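Local coordinates for mandelate racemase / muconate lactonizing enzyme family protein (Agrobacterium tumefaciens, PDB 4DXK), which probably catalyses a metal-dependent lyase or racemase reaction of the enolase superfamily, in which it belongs to the mandelate racemase subgroup, at residues N16-L21 / E39-Y44; A90-F95 / G296-A301; I54-L59 / A65-G70. All blocks are in the same frame, centred on the assembly; numbering follows the deposited sequence.

Contact 1: residues N16-L21 / E39-Y44; sequences NLLWVL and ETVETY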
loop_
_atom_site.group_PDB
_atom_site.type_symbol
_atom_site.label_atom_id
_atom_site.label_comp_id
_atom_site.label_asym_id
_atom_site.label_seq_id
_atom_site.Cartn_x
_atom_site.Cartn_y
_atom_site.Cartn_z
ATOM N N ASN A 16 17.416 25.872 -33.800
ATOM C CA ASN A 16 16.608 24.903 -33.057
ATOM C C ASN A 16 15.257 24.588 -33.685
ATOM O O ASN A 16 14.613 23.609 -33.307
ATOM C CB ASN A 16 16.400 25.350 -31.612
ATOM C CG ASN A 16 17.649 25.197 -30.774
ATOM O OD1 ASN A 16 18.374 24.214 -30.905
ATOM N ND2 ASN A 16 17.904 26.165 -29.907
ATOM N N LEU A 17 14.831 25.404 -34.646
ATOM C CA LEU A 17 13.492 25.268 -35.199
ATOM C C LEU A 17 13.411 24.343 -36.407
ATOM O O LEU A 17 14.300 24.339 -37.267
ATOM C CB LEU A 17 12.935 26.645 -35.572
ATOM C CG LEU A 17 12.309 27.387 -34.391
ATOM C CD1 LEU A 17 12.160 28.872 -34.677
ATOM C CD2 LEU A 17 10.960 26.789 -34.038
ATOM N N LEU A 18 12.329 23.579 -36.483
ATOM C CA LEU A 18 12.027 22.789 -37.661
ATOM C C LEU A 18 10.558 22.955 -37.996
ATOM O O LEU A 18 9.704 22.807 -37.115
ATOM C CB LEU A 18 12.313 21.303 -37.411
ATOM C CG LEU A 18 11.996 20.386 -38.596
ATOM C CD1 LEU A 18 12.917 20.693 -39.765
ATOM C CD2 LEU A 18 12.085 18.920 -38.235
ATOM N N TRP A 19 10.258 23.250 -39.260
ATOM C CA TRP A 19 8.883 23.201 -39.752
ATOM C C TRP A 19 8.683 21.982 -40.631
ATOM O O TRP A 19 9.579 21.582 -41.393
ATOM C CB TRP A 19 8.490 24.494 -40.484
ATOM C CG TRP A 19 8.517 25.630 -39.540
ATOM C CD1 TRP A 19 7.523 26.002 -38.681
ATOM C CD2 TRP A 19 9.625 26.492 -39.271
ATOM N NE1 TRP A 19 7.928 27.074 -37.925
ATOM C CE2 TRP A 19 9.223 27.388 -38.259
ATOM C CE3 TRP A 19 10.919 26.602 -39.794
ATOM C CZ2 TRP A 19 10.069 28.382 -37.758
ATOM C CZ3 TRP A 19 11.754 27.588 -39.297
ATOM C CH2 TRP A 19 11.326 28.466 -38.294
ATOM N N VAL A 20 7.509 21.379 -40.503
ATOM C CA VAL A 20 7.115 20.247 -41.325
ATOM C C VAL A 20 5.845 20.649 -42.049
ATOM O O VAL A 20 4.853 21.040 -41.415
ATOM C CB VAL A 20 6.851 19.001 -40.454
ATOM C CG1 VAL A 20 6.300 17.846 -41.295
ATOM C CG2 VAL A 20 8.115 18.578 -39.727
ATOM N N LEU A 21 5.873 20.570 -43.371
ATOM C CA LEU A 21 4.724 20.934 -44.198
ATOM C C LEU A 21 4.208 19.691 -44.899
ATOM O O LEU A 21 4.963 18.975 -45.569
ATOM C CB LEU A 21 5.078 22.023 -45.212
ATOM C CG LEU A 21 5.239 23.434 -44.639
ATOM C CD1 LEU A 21 6.574 23.608 -43.942
ATOM C CD2 LEU A 21 5.063 24.485 -45.722
ATOM N N GLU A 39 18.111 19.262 -37.271
ATOM C CA GLU A 39 18.650 18.422 -38.343
ATOM C C GLU A 39 18.310 16.945 -38.145
ATOM O O GLU A 39 17.958 16.236 -39.095
ATOM C CB GLU A 39 20.163 18.580 -38.470
ATOM C CG GLU A 39 20.624 19.971 -38.860
ATOM C CD GLU A 39 22.141 20.095 -38.856
ATOM O OE1 GLU A 39 22.823 19.096 -38.536
ATOM O OE2 GLU A 39 22.645 21.194 -39.159
ATOM N N THR A 40 18.433 16.485 -36.905
ATOM C CA THR A 40 18.134 15.101 -36.574
ATOM C C THR A 40 16.665 14.776 -36.843
ATOM O O THR A 40 16.337 13.757 -37.464
ATOM C CB THR A 40 18.507 14.805 -35.120
ATOM O OG1 THR A 40 19.921 14.976 -34.975
ATOM C CG2 THR A 40 18.139 13.381 -34.735
ATOM N N VAL A 41 15.773 15.631 -36.363
ATOM C CA VAL A 41 14.351 15.420 -36.571
ATOM C C VAL A 41 14.011 15.470 -38.061
ATOM O O VAL A 41 13.229 14.664 -38.555
ATOM C CB VAL A 41 13.513 16.435 -35.782
ATOM C CG1 VAL A 41 12.042 16.222 -36.049
ATOM C CG2 VAL A 41 13.806 16.303 -34.293
ATOM N N GLU A 42 14.644 16.381 -38.789
ATOM C CA GLU A 42 14.437 16.453 -40.230
ATOM C C GLU A 42 14.803 15.137 -40.912
ATOM O O GLU A 42 14.058 14.638 -41.764
ATOM C CB GLU A 42 15.232 17.599 -40.844
ATOM C CG GLU A 42 15.196 17.619 -42.370
ATOM C CD GLU A 42 15.841 18.855 -42.922
ATOM O OE1 GLU A 42 17.031 19.094 -42.618
ATOM O OE2 GLU A 42 15.150 19.595 -43.649
ATOM N N THR A 43 15.953 14.573 -40.552
ATOM C CA THR A 43 16.354 13.302 -41.145
ATOM C C THR A 43 15.292 12.239 -40.873
ATOM O O THR A 43 14.934 11.453 -41.752
ATOM C CB THR A 43 17.713 12.840 -40.604
ATOM O OG1 THR A 43 18.706 13.810 -40.945
ATOM C CG2 THR A 43 18.109 11.500 -41.204
ATOM N N TYR A 44 14.787 12.220 -39.645
ATOM C CA TYR A 44 13.755 11.269 -39.247
ATOM C C TYR A 44 12.460 11.441 -40.046
ATOM O O TYR A 44 11.834 10.456 -40.454
ATOM C CB TYR A 44 13.473 11.399 -37.746
ATOM C CG TYR A 44 12.227 10.667 -37.296
ATOM C CD1 TYR A 44 12.251 9.300 -37.037
ATOM C CD2 TYR A 44 11.022 11.335 -37.157
ATOM C CE1 TYR A 44 11.114 8.632 -36.641
ATOM C CE2 TYR A 44 9.869 10.669 -36.759
ATOM C CZ TYR A 44 9.927 9.314 -36.502
ATOM O OH TYR A 44 8.808 8.629 -36.087
#

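Contact 2: residues A90-F95 / G296-A301; sequences ALWDIF and GGLSEA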
loop_
_atom_site.group_PDB
_atom_site.type_symbol
_atom_site.label_atom_id
_atom_site.label_comp_id
_atom_site.label_asym_id
_atom_site.label_seq_id
_atom_site.Cartn_x
_atom_site.Cartn_y
_atom_site.Cartn_z
ATOM N N ALA A 90 0.548 19.492 -38.151
ATOM C CA ALA A 90 0.225 19.768 -39.548
ATOM C C ALA A 90 -1.084 19.089 -39.966
ATOM O O ALA A 90 -1.865 19.662 -40.729
ATOM C CB ALA A 90 1.361 19.326 -40.446
ATOM N N LEU A 91 -1.341 17.884 -39.460
ATOM C CA LEU A 91 -2.609 17.220 -39.768
ATOM C C LEU A 91 -3.803 17.982 -39.212
ATOM O O LEU A 91 -4.831 18.103 -39.872
ATOM C CB LEU A 91 -2.649 15.778 -39.256
ATOM C CG LEU A 91 -1.617 14.812 -39.831
ATOM C CD1 LEU A 91 -1.858 13.427 -39.248
ATOM C CD2 LEU A 91 -1.653 14.793 -41.357
ATOM N N TRP A 92 -3.670 18.507 -37.997
ATOM C CA TRP A 92 -4.759 19.297 -37.433
ATOM C C TRP A 92 -5.008 20.575 -38.251
ATOM O O TRP A 92 -6.150 20.999 -38.429
ATOM C CB TRP A 92 -4.495 19.585 -35.946
ATOM C CG TRP A 92 -4.815 18.404 -35.087
ATOM C CD1 TRP A 92 -3.948 17.449 -34.640
ATOM C CD2 TRP A 92 -6.109 18.025 -34.625
ATOM N NE1 TRP A 92 -4.628 16.508 -33.907
ATOM C CE2 TRP A 92 -5.958 16.833 -33.894
ATOM C CE3 TRP A 92 -7.389 18.575 -34.768
ATOM C CZ2 TRP A 92 -7.039 16.184 -33.302
ATOM C CZ3 TRP A 92 -8.459 17.928 -34.181
ATOM C CH2 TRP A 92 -8.278 16.746 -33.450
ATOM N N ASP A 93 -3.934 21.184 -38.747
ATOM C CA ASP A 93 -4.039 22.344 -39.633
ATOM C C ASP A 93 -4.791 21.971 -40.922
ATOM O O ASP A 93 -5.706 22.685 -41.325
ATOM C CB ASP A 93 -2.628 22.859 -39.928
ATOM C CG ASP A 93 -2.604 24.230 -40.577
ATOM O OD1 ASP A 93 -3.465 25.096 -40.274
ATOM O OD2 ASP A 93 -1.679 24.428 -41.396
ATOM N N ILE A 94 -4.437 20.845 -41.545
ATOM C CA ILE A 94 -5.168 20.368 -42.725
ATOM C C ILE A 94 -6.648 20.143 -42.415
ATOM O O ILE A 94 -7.511 20.557 -43.179
ATOM C CB ILE A 94 -4.555 19.059 -43.271
ATOM C CG1 ILE A 94 -3.226 19.346 -43.962
ATOM C CG2 ILE A 94 -5.506 18.343 -44.228
ATOM C CD1 ILE A 94 -2.370 18.123 -44.158
ATOM N N PHE A 95 -6.938 19.479 -41.299
ATOM C CA PHE A 95 -8.311 19.158 -40.920
ATOM C C PHE A 95 -9.109 20.462 -40.748
ATOM O O PHE A 95 -10.238 20.578 -41.236
ATOM C CB PHE A 95 -8.248 18.314 -39.636
ATOM C CG PHE A 95 -9.577 17.775 -39.131
ATOM C CD1 PHE A 95 -10.710 17.716 -39.922
ATOM C CD2 PHE A 95 -9.651 17.300 -37.826
ATOM C CE1 PHE A 95 -11.903 17.202 -39.405
ATOM C CE2 PHE A 95 -10.836 16.796 -37.312
ATOM C CZ PHE A 95 -11.951 16.742 -38.105
ATOM N N GLY A 296 3.872 14.202 -28.531
ATOM C CA GLY A 296 3.006 13.422 -29.406
ATOM C C GLY A 296 1.940 14.238 -30.128
ATOM O O GLY A 296 0.960 13.683 -30.636
ATOM N N GLY A 297 2.094 15.553 -30.148
ATOM C CA GLY A 297 1.224 16.405 -30.943
ATOM C C GLY A 297 -0.014 16.855 -30.203
ATOM O O GLY A 297 -0.204 16.565 -29.014
ATOM N N LEU A 298 -0.876 17.560 -30.921
ATOM C CA LEU A 298 -2.185 17.898 -30.386
ATOM C C LEU A 298 -2.969 16.631 -30.060
ATOM O O LEU A 298 -3.784 16.627 -29.141
ATOM C CB LEU A 298 -2.971 18.760 -31.378
ATOM C CG LEU A 298 -2.561 20.229 -31.432
ATOM C CD1 LEU A 298 -3.088 20.908 -32.692
ATOM C CD2 LEU A 298 -3.034 20.975 -30.197
ATOM N N SER A 299 -2.731 15.552 -30.803
ATOM C CA SER A 299 -3.441 14.295 -30.567
ATOM C C SER A 299 -3.176 13.735 -29.166
ATOM O O SER A 299 -4.117 13.414 -28.435
ATOM C CB SER A 299 -3.113 13.269 -31.651
ATOM O OG SER A 299 -3.669 13.710 -32.887
ATOM N N GLU A 300 -1.913 13.617 -28.763
ATOM C CA GLU A 300 -1.650 13.179 -27.394
ATOM C C GLU A 300 -2.014 14.266 -26.399
ATOM O O GLU A 300 -2.595 13.960 -25.351
ATOM C CB GLU A 300 -0.198 12.726 -27.185
ATOM C CG GLU A 300 0.108 11.390 -27.844
ATOM C CD GLU A 300 -0.774 10.253 -27.328
ATOM O OE1 GLU A 300 -0.870 10.055 -26.098
ATOM O OE2 GLU A 300 -1.360 9.529 -28.162
ATOM N N ALA A 301 -1.710 15.527 -26.708
ATOM C CA ALA A 301 -1.923 16.613 -25.761
ATOM C C ALA A 301 -3.376 16.759 -25.351
ATOM O O ALA A 301 -3.673 16.999 -24.179
ATOM C CB ALA A 301 -1.389 17.914 -26.311
#

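Contact 3: residues I54-L59 / A65-G70; sequences IGRDPL and AQDLVG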
loop_
_atom_site.group_PDB
_atom_site.type_symbol
_atom_site.label_atom_id
_atom_site.label_comp_id
_atom_site.label_asym_id
_atom_site.label_seq_id
_atom_site.Cartn_x
_atom_site.Cartn_y
_atom_site.Cartn_z
ATOM N N ILE A 54 3.116 9.036 -47.201
ATOM C CA ILE A 54 2.807 9.441 -48.570
ATOM C C ILE A 54 1.735 8.506 -49.114
ATOM O O ILE A 54 1.870 7.278 -49.025
ATOM C CB ILE A 54 4.040 9.399 -49.498
ATOM C CG1 ILE A 54 5.125 10.351 -49.000
ATOM C CG2 ILE A 54 3.646 9.723 -50.946
ATOM C CD1 ILE A 54 4.715 11.796 -49.008
ATOM N N GLY A 55 0.671 9.087 -49.661
ATOM C CA GLY A 55 -0.431 8.311 -50.197
ATOM C C GLY A 55 -1.559 8.085 -49.203
ATOM O O GLY A 55 -2.623 7.594 -49.582
ATOM N N ARG A 56 -1.340 8.437 -47.934
ATOM C CA ARG A 56 -2.335 8.203 -46.883
ATOM C C ARG A 56 -3.322 9.362 -46.745
ATOM O O ARG A 56 -3.010 10.509 -47.080
ATOM C CB ARG A 56 -1.639 7.973 -45.543
ATOM C CG ARG A 56 -0.799 6.702 -45.481
ATOM C CD ARG A 56 -1.675 5.481 -45.234
ATOM N NE ARG A 56 -2.455 5.659 -44.011
ATOM C CZ ARG A 56 -2.095 5.234 -42.803
ATOM N NH1 ARG A 56 -0.966 4.549 -42.626
ATOM N NH2 ARG A 56 -2.878 5.478 -41.759
ATOM N N ASP A 57 -4.497 9.054 -46.205
ATOM C CA ASP A 57 -5.533 10.045 -45.949
ATOM C C ASP A 57 -5.163 10.811 -44.673
ATOM O O ASP A 57 -5.125 10.230 -43.587
ATOM C CB ASP A 57 -6.858 9.299 -45.775
ATOM C CG ASP A 57 -8.041 10.212 -45.552
ATOM O OD1 ASP A 57 -7.860 11.415 -45.274
ATOM O OD2 ASP A 57 -9.179 9.697 -45.654
ATOM N N PRO A 58 -4.887 12.124 -44.784
ATOM C CA PRO A 58 -4.443 12.884 -43.609
ATOM C C PRO A 58 -5.539 13.067 -42.563
ATOM O O PRO A 58 -5.210 13.416 -41.429
ATOM C CB PRO A 58 -4.061 14.242 -44.211
ATOM C CG PRO A 58 -4.994 14.371 -45.408
ATOM C CD PRO A 58 -5.044 12.979 -45.978
ATOM N N LEU A 59 -6.803 12.862 -42.930
ATOM C CA LEU A 59 -7.899 13.066 -41.982
ATOM C C LEU A 59 -8.024 11.947 -40.945
ATOM O O LEU A 59 -8.746 12.105 -39.956
ATOM C CB LEU A 59 -9.237 13.245 -42.708
ATOM C CG LEU A 59 -9.378 14.451 -43.633
ATOM C CD1 LEU A 59 -10.793 14.524 -44.207
ATOM C CD2 LEU A 59 -9.021 15.725 -42.901
ATOM N N ALA A 65 -1.407 8.867 -35.956
ATOM C CA ALA A 65 -0.624 8.980 -34.729
ATOM C C ALA A 65 -0.218 7.584 -34.241
ATOM O O ALA A 65 0.943 7.342 -33.900
ATOM C CB ALA A 65 -1.405 9.716 -33.654
ATOM N N GLN A 66 -1.169 6.658 -34.240
ATOM C CA GLN A 66 -0.895 5.282 -33.848
ATOM C C GLN A 66 0.156 4.655 -34.760
ATOM O O GLN A 66 1.080 3.972 -34.288
ATOM C CB GLN A 66 -2.197 4.485 -33.913
ATOM C CG GLN A 66 -2.176 3.081 -33.315
ATOM C CD GLN A 66 -3.528 2.398 -33.482
ATOM O OE1 GLN A 66 -4.438 2.954 -34.102
ATOM N NE2 GLN A 66 -3.661 1.196 -32.939
ATOM N N ASP A 67 0.031 4.887 -36.062
ATOM C CA ASP A 67 0.914 4.266 -37.045
ATOM C C ASP A 67 2.362 4.754 -36.962
ATOM O O ASP A 67 3.264 4.094 -37.491
ATOM C CB ASP A 67 0.378 4.468 -38.469
ATOM C CG ASP A 67 -0.845 3.620 -38.769
ATOM O OD1 ASP A 67 -1.106 2.667 -38.016
ATOM O OD2 ASP A 67 -1.527 3.905 -39.779
ATOM N N LEU A 68 2.590 5.904 -36.325
ATOM C CA LEU A 68 3.944 6.452 -36.215
ATOM C C LEU A 68 4.621 6.152 -34.876
ATOM O O LEU A 68 5.791 6.484 -34.698
ATOM C CB LEU A 68 3.957 7.958 -36.509
ATOM C CG LEU A 68 3.588 8.339 -37.945
ATOM C CD1 LEU A 68 3.627 9.850 -38.099
ATOM C CD2 LEU A 68 4.524 7.673 -38.954
ATOM N N VAL A 69 3.902 5.548 -33.932
ATOM C CA VAL A 69 4.535 5.154 -32.675
ATOM C C VAL A 69 5.646 4.144 -32.965
ATOM O O VAL A 69 5.429 3.150 -33.649
ATOM C CB VAL A 69 3.527 4.554 -31.686
ATOM C CG1 VAL A 69 4.248 4.015 -30.463
ATOM C CG2 VAL A 69 2.473 5.596 -31.271
ATOM N N GLY A 70 6.840 4.409 -32.455
ATOM C CA GLY A 70 7.980 3.565 -32.753
ATOM C C GLY A 70 8.085 2.343 -31.870
ATOM O O GLY A 70 7.624 2.337 -30.732
#

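Contact 1: residues N16-L21 / E39-Y44
L18 reaches from strand 17-24 onto V41 and E42 of helix 38-53. The contact joins the antiparallel sheet to the first long helix of the N-terminal alpha+beta capping domain of this family. The CA atoms of L18 and E42 are the nearest across the two segments, at 7.2 Å.

The tight part lies at L18 CD2. This methyl is 3.5 Å from V41 CG1, closer than two carbons usually sit. It also meets V41 CB at 3.8 Å and rests 3.6 Å from the backbone E42 N, so one methyl lies against both a valine branch and the helix backbone. CG of L18 stands anti to its own backbone N (chi1 179°), which carries both methyls out from the strand to the helix. V41 turns its CG1 branch to L18, and the two side chains meet at a slant.

The looser part is at the other methyl. L18 CD1 comes no nearer than 4.0 Å to E42 CB, and these two side chains lie roughly at right angles. Of the E42 side chain, only CB comes this near to L18. Its carboxylate goes to strand 3-11, where OE1 forms a salt bridge with R10 and OE2 a hydrogen bond with T8. Farther round the helix, partly exposed E39 and T43 face the second subunit. There T43 is hydrogen-bonded to T43 of that subunit, and E39 N and T40 OG1 to its E47.

No hydrogen bond crosses between 16-21 and 39-44. Their joint is apolar and rests on close fit, while the buried charge of E42 is probably balanced by R10 on the neighbouring strand.

Contact 2: residues A90-F95 / G296-A301
Segments 90-95 and 296-301, on helices 79-99 and 297-310, come nearest at W92 and L298, whose CA atoms are 7.6 Å apart. The first helix belongs to the N-terminal capping domain. The second is a helix of the alpha/beta barrel, and its first turn is the part that meets W92. The chain enters this turn through G296 and G297. Both have positive phi (115° and 89°), where a CB would press on the preceding carbonyl oxygen. A301 N then bonds to G297 O, while the bond from E300 N to G296 O is weak. Segment 90-95 is regular helix.

W92 carries the contact from its side, and L298 lies over one face of the indole. L298 CB sits 3.9 Å from the centroid of the five-membered ring, a CH-pi contact. Its closest ring atom is W92 CD1, at 3.6 Å. Farther along the leucine, CD1 reaches back towards the root of the tryptophan and lies 3.8 Å from W92 CB.

I61, I103 and L106 also pack on the indole, which is buried between the two domains. Its one polar atom is satisfied by S299, next to L298 on the barrel helix. The S299 hydroxyl is also hydrogen-bonded to D88, one turn before W92 on helix 79-99. Two residues of that helix therefore hold it, and D88 probably fixes its rotation. W92 NE1 gives its hydrogen to S299 OG over 3.1 Å, at an N-H...O angle of 164°, with the oxygen at the ring edge and nearly in the indole plane.

Contact 3: residues I54-L59 / A65-G70
A surface salt bridge between R56 and D67 ties the linker between helices 38-53 and 61-68 to the last turn of the second helix. The backbones stay well apart: the CA atoms of R56 and D67, the nearest pair, are separated by 11.1 Å. The side chains span the gap.

R56 presents the end of its guanidinium, with NH1 and NH2 both directed at one oxygen. NH2 lies 2.9 Å from D67 OD2 and meets it almost in line with the C-O bond. NH1 lies 3.0 Å from the same D67 OD2 and comes from its anti side, tilted out of the carboxylate plane. The oxygen lies close to the guanidinium plane. Because both hydrogens converge on a single atom, the bonds are bent, with N-H...O angles of 147° and 141°. The two flat groups are turned 71° from each other, unlike the flat side-by-side pairing that uses both carboxylate oxygens. The arginine chain folds at chi2 and chi3, which brings its end round to the helix.

The other oxygen, D67 OD1, forms a salt bridge with R184 of the second subunit. D67 thus stands between R56 of its own chain and R184 of the second subunit, one carboxylate oxygen to each. The two arginines probably offset the negative charge of an acid near the C-terminal end of the helix.

Next to R56, D57 makes an Asx turn: its OD1 accepts from L59 N at 3.0 Å. Around the contact, the R56 side chain lies on L63 and L64 of helix 61-68. The backbones of G55 and R56 bond to I3 of strand 3-11, while P58 and L59 pack on L91 and F95 of helix 79-99.

Along the chain the three contacts come in series, with none nested and none crossing. Contact 1 closes first, from strand 17-24 past strand 30-35 to helix 38-53. Contact 3 follows and closes a short loop inside the linker and helix 61-68. Contact 2 opens last, at helix 79-99, and closes some 200 residues later on the barrel. Contacts 1 and 3 therefore shape the N-terminal domain, and contact 2 joins it to the barrel. Helix 79-99, which carries one side of contact 2, touches both others: A90 touches V20 of contact 1, and I94 touches P58 of contact 3. Contacts 1 and 3 both border the second subunit.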